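Local coordinates for ABC transporter, substrate binding protein (Polyamine) (Agrobacterium tumefaciens, PDB 4EUO) that binds gamma-aminobutyric acid selectively and probably delivers it, as a periplasmic solute-binding protein, to an ABC transporter, at residues A[162-166]-A[307-311]. Numbering follows the deposited sequence.
Sequences LDRAF and RWYAW. With SO4 (sulfate ion), chain F.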
loop_
_atom_site.group_PDB
_atom_site.type_symbol
_atom_site.label_atom_id
_atom_site.label_comp_id
_atom_site.label_asym_id
_atom_site.label_seq_id
_atom_site.Cartn_x
_atom_site.Cartn_y
_atom_site.Cartn_z
ATOM N N LEU A 162 15.401 -0.908 -15.512
ATOM C CA LEU A 162 14.188 -0.264 -15.993
ATOM C C LEU A 162 13.927 -0.551 -17.457
ATOM O O LEU A 162 12.786 -0.861 -17.812
ATOM C CB LEU A 162 14.189 1.240 -15.706
ATOM C CG LEU A 162 14.268 1.646 -14.243
ATOM C CD1 LEU A 162 14.211 3.165 -14.111
ATOM C CD2 LEU A 162 13.125 1.035 -13.415
ATOM N N ASP A 163 14.976 -0.549 -18.305
ATOM C CA ASP A 163 14.800 -0.829 -19.729
ATOM C C ASP A 163 14.234 -2.202 -19.930
ATOM O O ASP A 163 13.308 -2.378 -20.728
ATOM C CB ASP A 163 16.140 -0.682 -20.461
ATOM C CG ASP A 163 16.569 0.748 -20.733
ATOM O OD1 ASP A 163 15.731 1.669 -20.564
ATOM O OD2 ASP A 163 17.738 0.949 -21.131
ATOM N N ARG A 164 14.722 -3.176 -19.157
ATOM C CA ARG A 164 14.233 -4.536 -19.289
ATOM C C ARG A 164 12.761 -4.614 -18.830
ATOM O O ARG A 164 11.941 -5.273 -19.467
ATOM C CB ARG A 164 15.111 -5.468 -18.463
ATOM C CG ARG A 164 14.693 -6.912 -18.498
ATOM C CD ARG A 164 15.687 -7.758 -17.741
ATOM N NE ARG A 164 15.283 -9.159 -17.746
ATOM C CZ ARG A 164 16.062 -10.157 -17.318
ATOM N NH1 ARG A 164 17.265 -9.901 -16.811
ATOM N NH2 ARG A 164 15.641 -11.415 -17.391
ATOM N N ALA A 165 12.427 -3.948 -17.707
ATOM C CA ALA A 165 11.060 -3.946 -17.212
ATOM C C ALA A 165 10.119 -3.320 -18.226
ATOM O O ALA A 165 9.040 -3.872 -18.476
ATOM C CB ALA A 165 10.975 -3.195 -15.893
ATOM N N PHE A 166 10.506 -2.187 -18.821
ATOM C CA PHE A 166 9.637 -1.519 -19.786
ATOM C C PHE A 166 9.476 -2.345 -21.061
ATOM O O PHE A 166 8.372 -2.402 -21.618
ATOM C CB PHE A 166 10.193 -0.121 -20.101
ATOM C CG PHE A 166 10.175 0.864 -18.949
ATOM C CD1 PHE A 166 9.088 0.935 -18.083
ATOM C CD2 PHE A 166 11.219 1.758 -18.761
ATOM C CE1 PHE A 166 9.078 1.862 -17.015
ATOM C CE2 PHE A 166 11.195 2.694 -17.717
ATOM C CZ PHE A 166 10.137 2.714 -16.831
ATOM N N ARG A 307 10.814 8.362 -15.502
ATOM C CA ARG A 307 10.908 7.286 -16.486
ATOM C C ARG A 307 9.601 6.523 -16.651
ATOM O O ARG A 307 9.227 6.147 -17.765
ATOM C CB ARG A 307 12.091 6.363 -16.135
ATOM C CG ARG A 307 13.380 7.192 -16.289
ATOM C CD ARG A 307 14.655 6.420 -16.223
ATOM N NE ARG A 307 14.731 5.391 -17.259
ATOM C CZ ARG A 307 15.676 4.464 -17.290
ATOM N NH1 ARG A 307 16.615 4.435 -16.351
ATOM N NH2 ARG A 307 15.654 3.521 -18.218
ATOM N N TRP A 308 8.920 6.260 -15.515
ATOM C CA TRP A 308 7.655 5.553 -15.527
ATOM C C TRP A 308 6.586 6.316 -16.326
ATOM O O TRP A 308 5.973 5.741 -17.208
ATOM C CB TRP A 308 7.206 5.311 -14.075
ATOM C CG TRP A 308 5.813 4.777 -13.945
ATOM C CD1 TRP A 308 4.684 5.481 -13.644
ATOM C CD2 TRP A 308 5.393 3.429 -14.200
ATOM N NE1 TRP A 308 3.586 4.635 -13.620
ATOM C CE2 TRP A 308 3.999 3.372 -13.967
ATOM C CE3 TRP A 308 6.080 2.240 -14.530
ATOM C CZ2 TRP A 308 3.269 2.195 -14.095
ATOM C CZ3 TRP A 308 5.356 1.069 -14.666
ATOM C CH2 TRP A 308 3.969 1.045 -14.427
ATOM N N TYR A 309 6.400 7.604 -16.027
ATOM C CA TYR A 309 5.382 8.386 -16.739
ATOM C C TYR A 309 5.750 8.604 -18.193
ATOM O O TYR A 309 4.868 8.541 -19.050
ATOM C CB TYR A 309 5.059 9.687 -15.995
ATOM C CG TYR A 309 4.439 9.425 -14.641
ATOM C CD1 TYR A 309 3.263 8.683 -14.520
ATOM C CD2 TYR A 309 5.057 9.856 -13.478
ATOM C CE1 TYR A 309 2.715 8.412 -13.270
ATOM C CE2 TYR A 309 4.522 9.584 -12.225
ATOM C CZ TYR A 309 3.357 8.840 -12.127
ATOM O OH TYR A 309 2.864 8.540 -10.887
ATOM N N ALA A 310 7.044 8.780 -18.495
ATOM C CA ALA A 310 7.473 8.918 -19.894
ATOM C C ALA A 310 7.214 7.624 -20.653
ATOM O O ALA A 310 6.682 7.650 -21.764
ATOM C CB ALA A 310 8.942 9.282 -19.962
ATOM N N TRP A 311 7.464 6.462 -20.018
ATOM C CA TRP A 311 7.211 5.203 -20.681
ATOM C C TRP A 311 5.704 5.015 -20.925
ATOM O O TRP A 311 5.290 4.553 -21.994
ATOM C CB TRP A 311 7.804 4.025 -19.872
ATOM C CG TRP A 311 7.250 2.721 -20.340
ATOM C CD1 TRP A 311 7.610 2.050 -21.470
ATOM C CD2 TRP A 311 6.108 2.022 -19.807
ATOM N NE1 TRP A 311 6.788 0.966 -21.660
ATOM C CE2 TRP A 311 5.849 0.929 -20.658
ATOM C CE3 TRP A 311 5.263 2.229 -18.700
ATOM C CZ2 TRP A 311 4.795 0.044 -20.445
ATOM C CZ3 TRP A 311 4.218 1.344 -18.482
ATOM C CH2 TRP A 311 3.981 0.274 -19.359
HETATM S S SO4 F . 18.335 1.251 -16.640
HETATM O O1 SO4 F . 18.531 2.668 -16.443
HETATM O O2 SO4 F . 19.636 0.621 -16.985
HETATM O O3 SO4 F . 17.813 0.629 -15.421
HETATM O O4 SO4 F . 17.370 1.115 -17.714
#
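F166 lies flat on the indole of W311: its ring and the five-membered ring form an offset stack, with centroids 4.5 Å apart and planes only 11° from parallel. The offset brings each side chain's CB over the other's ring. W311 CB sits 3.8 Å from the centroid of the F166 ring, almost on its normal, and F166 CB lies 4.0 Å from the centroid of the W311 pyrrole ring, so two CH-pi contacts, one from each CB, accompany the stack. W311 reaches this position with CG anti to its backbone N, while its NE1 is hydrogen-bonded to D170. W308 meets the same phenyl differently, at its rim, where W308 CE3 lies 3.9 Å from F166 CE1 and near the F166 plane.

One turn earlier on each helix the contact becomes polar. A bend at chi3 of R307 turns its guanidinium to the start of helix 162-170, where L162 CD1 packs over one face. The edge serves the charges: R307 NH2 makes a salt bridge to D163 OD1 at 3.0 Å, although carboxylate and guanidinium planes stand 71° apart. R307 NH1 donates almost straight (177°) to O1 of a sulfate, probably from the crystallisation liquor, and R307 NH2 bonds its O4. The backbone N atoms of L162 and D163 bind the same ion, O3 and O4 respectively.

The sulfate thus occupies an anion site at the N-terminus of helix 162-170, completed by an arginine of the C-terminal helix 301-313. With their segments inclined but running the same way, the two helices pack together at the periphery of this class D periplasmic binding protein.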